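Local coordinates for glycoside Hydrolase (Bacteroides uniformis, PDB 5T99), which probably acts as a family 2 glycoside hydrolase on galactose-containing agarose fragments, and binds the inhibitor d-galacto-isofagomine, at residues A[318-323]-A[789-794]; A[332-337]-A[357-362]. All coordinates share one frame; numbering follows the deposited sequence.

Contact 1. Residues A[318-323]-A[789-794]; sequences NGPMGA and MLIVQS
Apolar contacts alone join the two segments, and all of them converge on I791, whose two methyls each take a different residue of the loop 318-323. I791 CD1 lies 4.0 Å from CB of P320, at the flank of the pyrrolidine ring. I791 CG2 lies 3.9 Å from SD of M321, whose side chain runs across the isoleucine at a slant. The branching of I791 explains this division: with chi1 at -55°, CG2 stands anti to the backbone N while CG1 swings beside it and carries CD1 to the proline. M321 folds back on itself at chi2 and chi3, which lays its sulfur rather than its terminal methyl against I791.

The strand 787-793 belongs to the C-terminal beta-sandwich. From it I791 faces the catalytic TIM barrel domain, whereas L790 and V792 point into the sandwich and pack on the strand 800-807. Y732 and R763 of the adjacent strands widen the surface under M321, and F776 touches P320.

Backbone hydrogen bonds shape the loop independently of the strand. A 3-10 turn is closed by M321 N to N318 O at 3.1 Å and by G322 N to G319 O at 2.7 Å, and N318 N reaches G322 O.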
loop_
_atom_site.group_PDB
_atom_site.type_symbol
_atom_site.label_atom_id
_atom_site.label_comp_id
_atom_site.label_asym_id
_atom_site.label_seq_id
_atom_site.Cartn_x
_atom_site.Cartn_y
_atom_site.Cartn_z
ATOM N N ASN A 318 2.136 -4.397 -6.598
ATOM C CA ASN A 318 1.836 -3.323 -7.547
ATOM C C ASN A 318 1.685 -3.882 -8.974
ATOM O O ASN A 318 2.269 -3.355 -9.915
ATOM C CB ASN A 318 2.922 -2.248 -7.461
ATOM C CG ASN A 318 2.715 -1.317 -6.294
ATOM O OD1 ASN A 318 1.673 -0.672 -6.188
ATOM N ND2 ASN A 318 3.701 -1.235 -5.416
ATOM N N GLY A 319 0.899 -4.955 -9.104
ATOM C CA GLY A 319 0.504 -5.502 -10.396
ATOM C C GLY A 319 1.695 -5.902 -11.254
ATOM O O GLY A 319 2.507 -6.699 -10.801
ATOM N N PRO A 320 1.843 -5.312 -12.470
ATOM C CA PRO A 320 2.997 -5.623 -13.332
ATOM C C PRO A 320 4.364 -5.488 -12.685
ATOM O O PRO A 320 5.304 -6.159 -13.114
ATOM C CB PRO A 320 2.874 -4.609 -14.479
ATOM C CG PRO A 320 1.434 -4.239 -14.521
ATOM C CD PRO A 320 0.952 -4.312 -13.099
ATOM N N MET A 321 4.483 -4.614 -11.688
ATOM C CA MET A 321 5.733 -4.455 -10.936
ATOM C C MET A 321 5.956 -5.528 -9.872
ATOM O O MET A 321 7.023 -5.556 -9.258
ATOM C CB MET A 321 5.794 -3.071 -10.280
ATOM C CG MET A 321 5.784 -1.900 -11.257
ATOM S SD MET A 321 7.209 -1.840 -12.373
ATOM C CE MET A 321 8.593 -1.802 -11.225
ATOM N N GLY A 322 4.986 -6.413 -9.655
ATOM C CA GLY A 322 5.134 -7.446 -8.640
ATOM C C GLY A 322 5.234 -6.877 -7.225
ATOM O O GLY A 322 4.766 -5.762 -6.958
ATOM N N ALA A 323 5.870 -7.637 -6.338
ATOM C CA ALA A 323 5.968 -7.297 -4.910
ATOM C C ALA A 323 7.259 -6.589 -4.495
ATOM O O ALA A 323 7.326 -6.072 -3.383
ATOM C CB ALA A 323 5.780 -8.545 -4.059
ATOM N N MET A 789 -0.854 -0.361 -20.688
ATOM C CA MET A 789 0.026 0.479 -19.880
ATOM C C MET A 789 1.446 -0.017 -19.999
ATOM O O MET A 789 1.720 -1.172 -19.684
ATOM C CB MET A 789 -0.424 0.435 -18.415
ATOM C CG MET A 789 0.422 1.251 -17.437
ATOM S SD MET A 789 0.239 3.030 -17.626
ATOM C CE MET A 789 -1.486 3.234 -17.159
ATOM N N LEU A 790 2.329 0.874 -20.443
ATOM C CA LEU A 790 3.748 0.590 -20.569
ATOM C C LEU A 790 4.462 1.219 -19.383
ATOM O O LEU A 790 4.182 2.360 -19.028
ATOM C CB LEU A 790 4.290 1.192 -21.878
ATOM C CG LEU A 790 5.808 1.110 -22.075
ATOM C CD1 LEU A 790 6.236 -0.337 -22.224
ATOM C CD2 LEU A 790 6.257 1.924 -23.275
ATOM N N ILE A 791 5.412 0.493 -18.800
ATOM C CA ILE A 791 6.183 1.011 -17.674
ATOM C C ILE A 791 7.659 1.018 -18.047
ATOM O O ILE A 791 8.231 -0.019 -18.332
ATOM C CB ILE A 791 5.935 0.193 -16.376
ATOM C CG1 ILE A 791 4.432 0.132 -16.062
ATOM C CG2 ILE A 791 6.669 0.828 -15.196
ATOM C CD1 ILE A 791 4.046 -0.867 -14.990
ATOM N N VAL A 792 8.275 2.193 -18.045
ATOM C CA VAL A 792 9.718 2.286 -18.268
ATOM C C VAL A 792 10.417 2.743 -16.995
ATOM O O VAL A 792 9.776 3.240 -16.088
ATOM C CB VAL A 792 10.090 3.170 -19.490
ATOM C CG1 VAL A 792 9.437 2.616 -20.748
ATOM C CG2 VAL A 792 9.730 4.644 -19.284
ATOM N N GLN A 793 11.731 2.535 -16.950
ATOM C CA GLN A 793 12.552 2.775 -15.775
ATOM C C GLN A 793 13.890 3.375 -16.170
ATOM O O GLN A 793 14.476 2.967 -17.162
ATOM C CB GLN A 793 12.800 1.461 -15.050
ATOM C CG GLN A 793 13.474 1.611 -13.693
ATOM C CD GLN A 793 13.407 0.337 -12.877
ATOM O OE1 GLN A 793 12.800 0.297 -11.803
ATOM N NE2 GLN A 793 14.036 -0.709 -13.377
ATOM N N SER A 794 14.387 4.319 -15.376
ATOM C CA SER A 794 15.711 4.891 -15.620
ATOM C C SER A 794 16.826 3.855 -15.404
ATOM O O SER A 794 16.610 2.808 -14.792
ATOM C CB SER A 794 15.948 6.119 -14.725
ATOM O OG SER A 794 15.889 5.771 -13.350
#

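Contact 2. Residues A[332-337]-A[357-362]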
loop_
_atom_site.group_PDB
_atom_site.type_symbol
_atom_site.label_atom_id
_atom_site.label_comp_id
_atom_site.label_asym_id
_atom_site.label_seq_id
_atom_site.Cartn_x
_atom_site.Cartn_y
_atom_site.Cartn_z
ATOM N N ARG A 332 2.356 6.550 -6.869
ATOM C CA ARG A 332 1.321 6.612 -7.904
ATOM C C ARG A 332 0.002 6.012 -7.421
ATOM O O ARG A 332 -1.063 6.643 -7.544
ATOM C CB ARG A 332 1.795 5.886 -9.159
ATOM C CG ARG A 332 0.767 5.776 -10.268
ATOM C CD ARG A 332 1.410 5.188 -11.503
ATOM N NE ARG A 332 0.449 4.923 -12.562
ATOM C CZ ARG A 332 -0.201 3.773 -12.761
ATOM N NH1 ARG A 332 -0.045 2.717 -11.954
ATOM N NH2 ARG A 332 -1.024 3.680 -13.800
ATOM N N LYS A 333 0.079 4.806 -6.871
ATOM C CA LYS A 333 -1.098 4.137 -6.297
ATOM C C LYS A 333 -1.798 5.017 -5.258
ATOM O O LYS A 333 -2.991 5.214 -5.328
ATOM C CB LYS A 333 -0.698 2.790 -5.692
ATOM C CG LYS A 333 -1.865 1.962 -5.191
ATOM C CD LYS A 333 -1.512 0.488 -5.076
ATOM C CE LYS A 333 -0.433 0.224 -4.041
ATOM N NZ LYS A 333 -0.082 -1.225 -4.006
ATOM N N LEU A 334 -1.043 5.584 -4.331
ATOM C CA LEU A 334 -1.619 6.459 -3.305
ATOM C C LEU A 334 -2.166 7.771 -3.875
ATOM O O LEU A 334 -3.232 8.233 -3.443
ATOM C CB LEU A 334 -0.600 6.718 -2.182
ATOM C CG LEU A 334 -0.225 5.456 -1.386
ATOM C CD1 LEU A 334 0.892 5.750 -0.411
ATOM C CD2 LEU A 334 -1.424 4.899 -0.632
ATOM N N GLN A 335 -1.463 8.345 -4.856
ATOM C CA GLN A 335 -1.929 9.562 -5.540
ATOM C C GLN A 335 -3.276 9.358 -6.242
ATOM O O GLN A 335 -4.176 10.208 -6.154
ATOM C CB GLN A 335 -0.909 10.021 -6.571
ATOM C CG GLN A 335 0.313 10.690 -5.977
ATOM C CD GLN A 335 1.376 10.990 -7.020
ATOM O OE1 GLN A 335 1.427 10.359 -8.083
ATOM N NE2 GLN A 335 2.238 11.957 -6.717
ATOM N N ILE A 336 -3.398 8.227 -6.934
ATOM C CA ILE A 336 -4.649 7.875 -7.620
ATOM C C ILE A 336 -5.765 7.694 -6.591
ATOM O O ILE A 336 -6.862 8.228 -6.765
ATOM C CB ILE A 336 -4.456 6.663 -8.568
ATOM C CG1 ILE A 336 -3.647 7.113 -9.798
ATOM C CG2 ILE A 336 -5.785 6.069 -9.012
ATOM C CD1 ILE A 336 -3.055 5.980 -10.610
ATOM N N MET A 337 -5.471 7.003 -5.496
ATOM C CA MET A 337 -6.438 6.911 -4.394
ATOM C C MET A 337 -6.831 8.300 -3.834
ATOM O O MET A 337 -8.025 8.559 -3.629
ATOM C CB MET A 337 -5.937 5.959 -3.302
ATOM C CG MET A 337 -5.858 4.503 -3.741
ATOM S SD MET A 337 -7.478 3.745 -4.036
ATOM C CE MET A 337 -7.668 3.974 -5.804
ATOM N N LEU A 357 4.627 3.278 4.164
ATOM C CA LEU A 357 4.218 4.111 5.310
ATOM C C LEU A 357 4.863 5.488 5.295
ATOM O O LEU A 357 4.221 6.462 5.702
ATOM C CB LEU A 357 4.489 3.405 6.646
ATOM C CG LEU A 357 3.654 2.134 6.842
ATOM C CD1 LEU A 357 4.094 1.391 8.081
ATOM C CD2 LEU A 357 2.162 2.429 6.919
ATOM N N ASP A 358 6.108 5.582 4.816
ATOM C CA ASP A 358 6.735 6.890 4.614
ATOM C C ASP A 358 5.910 7.732 3.650
ATOM O O ASP A 358 5.745 8.924 3.872
ATOM C CB ASP A 358 8.182 6.778 4.118
ATOM C CG ASP A 358 9.129 6.259 5.182
ATOM O OD1 ASP A 358 8.853 6.442 6.391
ATOM O OD2 ASP A 358 10.162 5.663 4.805
ATOM N N LEU A 359 5.355 7.112 2.610
ATOM C CA LEU A 359 4.511 7.833 1.655
ATOM C C LEU A 359 3.223 8.306 2.297
ATOM O O LEU A 359 2.828 9.460 2.118
ATOM C CB LEU A 359 4.231 6.985 0.404
ATOM C CG LEU A 359 5.456 6.778 -0.507
ATOM C CD1 LEU A 359 5.212 5.668 -1.522
ATOM C CD2 LEU A 359 5.803 8.070 -1.227
ATOM N N CYS A 360 2.580 7.429 3.060
ATOM C CA CYS A 360 1.348 7.787 3.783
ATOM C C CYS A 360 1.588 8.971 4.708
ATOM O O CYS A 360 0.787 9.904 4.724
ATOM C CB CYS A 360 0.797 6.593 4.588
ATOM S SG CYS A 360 0.162 5.226 3.575
ATOM N N ASP A 361 2.694 8.934 5.454
ATOM C CA ASP A 361 3.141 10.074 6.273
ATOM C C ASP A 361 3.226 11.362 5.427
ATOM O O ASP A 361 2.589 12.373 5.754
ATOM C CB ASP A 361 4.524 9.819 6.903
ATOM C CG ASP A 361 4.531 8.710 7.954
ATOM O OD1 ASP A 361 3.473 8.328 8.473
ATOM O OD2 ASP A 361 5.640 8.227 8.281
ATOM N N ARG A 362 4.011 11.296 4.349
ATOM C CA ARG A 362 4.225 12.430 3.436
ATOM C C ARG A 362 2.967 12.926 2.721
ATOM O O ARG A 362 2.872 14.106 2.411
ATOM C CB ARG A 362 5.286 12.084 2.387
ATOM C CG ARG A 362 6.625 12.748 2.641
ATOM C CD ARG A 362 7.759 12.147 1.818
ATOM N NE ARG A 362 7.356 11.661 0.498
ATOM C CZ ARG A 362 7.194 12.422 -0.579
ATOM N NH1 ARG A 362 6.831 11.865 -1.726
ATOM N NH2 ARG A 362 7.378 13.738 -0.510
#
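L334 reaches from the helix 327-339 to the helix 354-363 and contributes the largest share of the buried surface; L359 and C360 receive it. The touching is done by one methyl, L334 CD1, which sits 3.7 Å from CB of L359 and 4.1 Å from SG of C360. Its position follows from an extended side chain: chi2 at 173° sets CD1 anti to CA, so that this branch projects farthest from its own helix.

L359 meets the methyl with the base of its side chain. Its chi1 of -70° places CG beside the backbone N; the isobutyl group slants across that of L334, and its CB, not a methyl, makes the nearest approach.

C360 flanks the methyl from the next position along the chain. Its sulfur gives a plain van der Waals contact, and no hydrogen bond crosses between the segments. The backbones come closest at L334 and C360, with 7.8 Å between their CA atoms. F356, one turn before L359 and C360, and M363, one turn after them, also touch L334, so the leucine enters a hole formed by four residues spaced i, i+3, i+4 and i+7, as a knob does in knobs-into-holes packing.

The two helices follow consecutive strands, 305-313 and 344-346, of the closed ring of eight parallel strands, and are thus adjacent outer helices of the TIM barrel. On the inner side of the helix 354-363, L357 and C360 rest on V367 of the barrel strand 366-370, while L357 also meets R402 and D403 of the helix 388-403.

Contact 2 is nested within the chain loop closed by contact 1, and their centres lie about 17 Å apart. The helix 327-339 connects them: K333 NZ lies 2.9 Å from N318 OD1 of the loop 318-323, and R332 NH2 lies 3.4 Å from CE of M789. R332 also makes a cation-pi contact with Y732, which touches I791 and M321, so one helix faces the barrel neighbour with L334 and the C-terminal sandwich with R332. None of the residues lining the d-galacto-isofagomine pocket belongs to either contact; H349, one of them, lies between the strand 344-346 and the helix 354-363 used in contact 2.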